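Local coordinates for protein tyrosine--tRNA ligase, mitochondrial (Coccidioides posadasii, PDB 5IJX) that probably attaches L-tyrosine to tRNA(Tyr) at the expense of ATP, this chain being the catalytic part of the longer protein, at residues A[62-67]-A[232-237]; A[66-71]-A[96-101]. All blocks are in the same frame, centred on the assembly; numbering follows the deposited sequence.

Contact 1: A[62-67]-A[232-237]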
# COMPACT_ATOMS: atom_id res chain seq x y z
N THR A 62 -16.99 -21.76 -22.46
CA THR A 62 -17.85 -22.86 -22.91
C THR A 62 -18.10 -23.86 -21.78
O THR A 62 -19.22 -24.36 -21.63
CB THR A 62 -17.22 -23.55 -24.12
OG1 THR A 62 -17.09 -22.61 -25.19
CG2 THR A 62 -18.08 -24.71 -24.58
N ARG A 63 -17.07 -24.15 -20.99
CA ARG A 63 -17.16 -25.18 -19.96
C ARG A 63 -17.64 -24.67 -18.61
O ARG A 63 -17.95 -25.48 -17.73
CB ARG A 63 -15.79 -25.85 -19.76
CG ARG A 63 -15.40 -26.88 -20.81
CD ARG A 63 -14.61 -28.00 -20.15
NE ARG A 63 -13.80 -28.76 -21.11
CZ ARG A 63 -12.69 -29.42 -20.79
NH1 ARG A 63 -12.24 -29.41 -19.54
NH2 ARG A 63 -12.03 -30.08 -21.72
N LYS A 64 -17.69 -23.35 -18.40
CA LYS A 64 -17.87 -22.82 -17.06
C LYS A 64 -18.66 -21.53 -17.11
O LYS A 64 -18.37 -20.64 -17.92
CB LYS A 64 -16.50 -22.58 -16.41
CG LYS A 64 -16.55 -22.30 -14.92
CD LYS A 64 -15.14 -22.26 -14.35
CE LYS A 64 -15.14 -22.15 -12.84
NZ LYS A 64 -13.77 -22.26 -12.28
N ARG A 65 -19.67 -21.42 -16.23
CA ARG A 65 -20.49 -20.22 -16.12
C ARG A 65 -19.72 -19.18 -15.30
O ARG A 65 -19.97 -18.96 -14.11
CB ARG A 65 -21.83 -20.55 -15.48
CG ARG A 65 -22.89 -19.46 -15.60
CD ARG A 65 -24.12 -19.78 -14.77
NE ARG A 65 -24.84 -20.96 -15.27
CZ ARG A 65 -25.90 -20.92 -16.08
NH1 ARG A 65 -26.38 -19.76 -16.51
NH2 ARG A 65 -26.47 -22.05 -16.47
N VAL A 66 -18.77 -18.53 -15.97
CA VAL A 66 -17.85 -17.61 -15.31
C VAL A 66 -18.43 -16.20 -15.27
O VAL A 66 -19.54 -15.96 -15.76
CB VAL A 66 -16.47 -17.61 -16.00
CG1 VAL A 66 -15.83 -18.98 -15.92
CG2 VAL A 66 -16.60 -17.15 -17.45
N GLY A 67 -17.68 -15.27 -14.68
CA GLY A 67 -18.13 -13.90 -14.55
C GLY A 67 -17.21 -12.93 -15.27
O GLY A 67 -16.01 -13.19 -15.41
N LYS A 232 -15.84 -15.50 -8.17
CA LYS A 232 -16.31 -16.17 -9.38
C LYS A 232 -16.17 -15.34 -10.65
O LYS A 232 -16.70 -15.76 -11.70
CB LYS A 232 -17.77 -16.61 -9.24
CG LYS A 232 -18.07 -17.39 -7.95
CD LYS A 232 -17.27 -18.67 -7.86
CE LYS A 232 -17.58 -19.43 -6.58
NZ LYS A 232 -16.98 -20.79 -6.56
N VAL A 233 -15.49 -14.21 -10.61
CA VAL A 233 -15.27 -13.37 -11.79
C VAL A 233 -13.87 -13.66 -12.33
O VAL A 233 -12.88 -13.38 -11.66
CB VAL A 233 -15.44 -11.88 -11.47
CG1 VAL A 233 -15.11 -11.03 -12.69
CG2 VAL A 233 -16.87 -11.60 -10.99
N GLN A 234 -13.80 -14.21 -13.54
CA GLN A 234 -12.53 -14.66 -14.10
C GLN A 234 -12.07 -13.91 -15.35
O GLN A 234 -10.93 -14.10 -15.77
CB GLN A 234 -12.60 -16.15 -14.44
CG GLN A 234 -12.52 -17.06 -13.22
CD GLN A 234 -12.55 -18.53 -13.58
OE1 GLN A 234 -13.38 -19.29 -13.08
NE2 GLN A 234 -11.64 -18.95 -14.45
N VAL A 235 -12.92 -13.07 -15.94
CA VAL A 235 -12.57 -12.34 -17.15
C VAL A 235 -12.72 -10.85 -16.87
O VAL A 235 -13.77 -10.41 -16.39
CB VAL A 235 -13.46 -12.75 -18.34
CG1 VAL A 235 -12.97 -12.09 -19.62
CG2 VAL A 235 -13.49 -14.26 -18.49
N GLN A 236 -11.68 -10.08 -17.18
CA GLN A 236 -11.77 -8.62 -17.12
C GLN A 236 -11.85 -8.06 -18.53
O GLN A 236 -11.05 -8.43 -19.40
CB GLN A 236 -10.57 -8.00 -16.39
CG GLN A 236 -10.75 -6.50 -16.13
CD GLN A 236 -9.58 -5.82 -15.42
OE1 GLN A 236 -9.52 -4.60 -15.36
NE2 GLN A 236 -8.66 -6.61 -14.89
N VAL A 237 -12.82 -7.18 -18.75
CA VAL A 237 -13.06 -6.57 -20.05
C VAL A 237 -12.72 -5.09 -19.96
O VAL A 237 -13.03 -4.43 -18.95
CB VAL A 237 -14.52 -6.76 -20.50
CG1 VAL A 237 -14.71 -6.22 -21.91
CG2 VAL A 237 -14.92 -8.22 -20.41

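Contact 2: A[66-71]-A[96-101]. With TYR (tyrosine), chain B.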
# COMPACT_ATOMS: atom_id res chain seq x y z
N VAL A 66 -18.77 -18.53 -15.97
CA VAL A 66 -17.85 -17.61 -15.31
C VAL A 66 -18.43 -16.20 -15.27
O VAL A 66 -19.54 -15.96 -15.76
CB VAL A 66 -16.47 -17.61 -16.00
CG1 VAL A 66 -15.83 -18.98 -15.92
CG2 VAL A 66 -16.60 -17.15 -17.45
N GLY A 67 -17.68 -15.27 -14.68
CA GLY A 67 -18.13 -13.90 -14.55
C GLY A 67 -17.21 -12.93 -15.27
O GLY A 67 -16.01 -13.19 -15.41
N PHE A 68 -17.78 -11.82 -15.72
CA PHE A 68 -17.06 -10.77 -16.41
C PHE A 68 -17.22 -9.47 -15.63
O PHE A 68 -18.20 -9.28 -14.91
CB PHE A 68 -17.58 -10.58 -17.84
CG PHE A 68 -17.53 -11.82 -18.69
CD1 PHE A 68 -16.71 -11.89 -19.80
CD2 PHE A 68 -18.31 -12.93 -18.37
CE1 PHE A 68 -16.66 -13.03 -20.58
CE2 PHE A 68 -18.26 -14.07 -19.15
CZ PHE A 68 -17.44 -14.12 -20.25
N TYR A 69 -16.25 -8.56 -15.78
CA TYR A 69 -16.39 -7.25 -15.16
C TYR A 69 -15.60 -6.22 -15.94
O TYR A 69 -14.56 -6.52 -16.54
CB TYR A 69 -15.96 -7.27 -13.68
CG TYR A 69 -14.56 -6.77 -13.39
CD1 TYR A 69 -14.32 -5.43 -13.13
CD2 TYR A 69 -13.48 -7.65 -13.34
CE1 TYR A 69 -13.04 -4.97 -12.85
CE2 TYR A 69 -12.20 -7.20 -13.07
CZ TYR A 69 -11.99 -5.85 -12.82
OH TYR A 69 -10.72 -5.39 -12.54
N ALA A 70 -16.12 -4.99 -15.94
CA ALA A 70 -15.46 -3.84 -16.53
C ALA A 70 -15.52 -2.68 -15.54
O ALA A 70 -16.50 -2.54 -14.80
CB ALA A 70 -16.10 -3.43 -17.86
N GLY A 71 -14.48 -1.86 -15.53
CA GLY A 71 -14.36 -0.77 -14.58
C GLY A 71 -14.28 0.57 -15.28
O GLY A 71 -13.62 0.70 -16.31
N HIS A 96 -26.62 -13.94 -21.68
CA HIS A 96 -26.26 -15.32 -22.00
C HIS A 96 -26.09 -16.18 -20.75
O HIS A 96 -25.56 -17.29 -20.84
CB HIS A 96 -24.98 -15.35 -22.85
CG HIS A 96 -25.23 -15.12 -24.31
ND1 HIS A 96 -25.15 -16.13 -25.24
CD2 HIS A 96 -25.55 -13.99 -24.99
CE1 HIS A 96 -25.42 -15.64 -26.44
NE2 HIS A 96 -25.67 -14.35 -26.32
N GLY A 97 -26.54 -15.70 -19.59
CA GLY A 97 -26.46 -16.46 -18.36
C GLY A 97 -25.15 -16.34 -17.62
O GLY A 97 -25.02 -16.92 -16.54
N LEU A 98 -24.18 -15.62 -18.17
CA LEU A 98 -22.91 -15.38 -17.50
C LEU A 98 -23.04 -14.16 -16.59
O LEU A 98 -23.84 -13.26 -16.84
CB LEU A 98 -21.79 -15.18 -18.51
CG LEU A 98 -21.43 -16.44 -19.30
CD1 LEU A 98 -20.82 -16.10 -20.65
CD2 LEU A 98 -20.47 -17.31 -18.49
N LYS A 99 -22.23 -14.15 -15.53
CA LYS A 99 -22.30 -13.07 -14.56
C LYS A 99 -21.64 -11.81 -15.12
O LYS A 99 -20.58 -11.86 -15.74
CB LYS A 99 -21.62 -13.47 -13.26
CG LYS A 99 -21.82 -12.45 -12.14
CD LYS A 99 -21.32 -12.96 -10.80
CE LYS A 99 -21.80 -12.08 -9.66
NZ LYS A 99 -21.29 -12.52 -8.34
N ALA A 100 -22.30 -10.67 -14.90
CA ALA A 100 -21.81 -9.38 -15.36
C ALA A 100 -21.70 -8.43 -14.18
O ALA A 100 -22.67 -8.24 -13.43
CB ALA A 100 -22.74 -8.78 -16.42
N VAL A 101 -20.51 -7.85 -14.01
CA VAL A 101 -20.22 -6.94 -12.91
C VAL A 101 -19.76 -5.61 -13.50
O VAL A 101 -18.71 -5.54 -14.14
CB VAL A 101 -19.14 -7.52 -11.97
CG1 VAL A 101 -18.70 -6.47 -10.96
CG2 VAL A 101 -19.67 -8.75 -11.26
N TYR B . -8.67 1.96 -15.60
CA TYR B . -10.06 2.22 -15.96
C TYR B . -10.18 3.55 -16.70
O TYR B . -11.11 3.77 -17.48
CB TYR B . -10.94 2.24 -14.70
CG TYR B . -10.85 0.99 -13.85
CD1 TYR B . -10.71 -0.27 -14.42
CD2 TYR B . -10.90 1.06 -12.46
CE1 TYR B . -10.63 -1.41 -13.64
CE2 TYR B . -10.82 -0.07 -11.67
CZ TYR B . -10.69 -1.31 -12.27
OH TYR B . -10.61 -2.43 -11.48
OXT TYR B . -9.35 4.45 -16.54

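Contact 1: A[62-67]-A[232-237]
Gly67 O receives two consecutive backbone N-H groups from the second segment, Gln234 N at 3.1 Å and Val235 N, also 3.1 Å from Gly67 O. The two donors approach differently: Val235 N lies nearly along the C=O axis, whereas Gln234 N is tilted 31° from the carbonyl plane. A single carbonyl thus ties Gly67, at the start of strand 67-72, to the 234-235 backbone.

The polar side-chain link is made by Lys64 NZ, which donates to Gln234 OE1 at 3.1 Å. Lys64 has CG anti to the backbone N (chi1 -168°) and a fully extended chain, which carries the ammonium across the Gln234 side chain at roughly a right angle. The amide is held at both ends, because Gln234 NE2 donates to Asn277 O, while Lys64 NZ has a second acceptor in Leu275 O.

Apolar packing is light: Val66 CG2 faces Val235 CG2 at 4.4 Å. Two other methyls lie against oxygens, Val66 CG1 3.8 Å from Gln234 OE1 and Val233 CG1 3.6 Å from Gly67 O.

The contact joins neighbouring parallel strands of the class I catalytic core, and strand 233-239 runs on to Gln236, which touches the bound tyrosine. Leu60 of helix 54-63 packs on Val66 and Gln234, Leu57 packs on Val235, and helix 217-229 supplies Leu228 and Phe229 against Val233 and Gln234.

Contact 2: A[66-71]-A[96-101]
Tyr69 and Val101 meet through their CB atoms, 3.6 Å apart, as paired residues of two neighbouring parallel strands. From this point the Tyr69 ring leads away from Val101 and into the substrate pocket, where Tyr69 OH makes a 3.1 Å hydrogen bond with the OH of the bound tyrosine. The ligand hydroxyl lies in the plane of the Tyr69 ring, at its edge, and either hydroxyl could be the donor. Near the end of the same strand, Gly71 O approaches CB of the ligand at 3.5 Å.

A backbone ladder holds the residues on either side of Tyr69, whose own backbone pairs with strand 233-239. Lys99 donates to Val66 O and accepts from Phe68 N, the latter bond being 2.8 Å from N to Lys99 O; Val101 N donates to Phe68 O at 2.9 Å, and Val101 O accepts from Ala70 N. This alternation, with strand axes 17° apart, is that of a regular parallel pair.

Leu98 fills the entrance to the ladder. Its CD1 lies 3.6 Å from Phe68 CE2, and CD2 is 4.0 Å from Val66 CG2, the two side chains pointing the same way. Phe68 CG stands anti to the carbonyl carbon (chi1 -57°), which sets the ring beside Leu98, with Lys99 O at its edge. Farther out, Leu90 and Ala93 of helix 84-95 pack on Phe68 within the right-handed beta-alpha-beta crossover of strand 67-72, helix 84-95 and strand 99-104; Ile61 packs on Phe68 from outside that unit.

Asp224 OD2 and Tyr217 OH are among the other groups hydrogen-bonded to the ligand. A phenol hydroxyl partnering the substrate hydroxyl, carried on a strand held by four backbone hydrogen bonds to 96-101, is consistent with recognition of tyrosine by its OH.

Overall arrangement
From the N terminus, the chain leaves helix 54-63 and enters strand 67-72 through Val66 and Gly67, which both contacts share. Contact 2 closes the shorter loop, which returns through helix 84-95 to the neighbouring strand 99-104. Contact 1 closes a much longer, mainly helical excursion, ending on strand 233-239; the shorter loop lies entirely within it, both starting from the same stretch of chain. Their centres lie about 7 Å apart, because strand 67-72 is sandwiched in the sheet between strands 233-239 and 99-104. Direct ties reinforce this: Val237 N lies 2.9 Å from Tyr69 O, a probable hydrogen bond, and Val235 packs on Phe68. Together the contacts join three parallel strands of the nucleotide-binding core beside the tyrosine pocket.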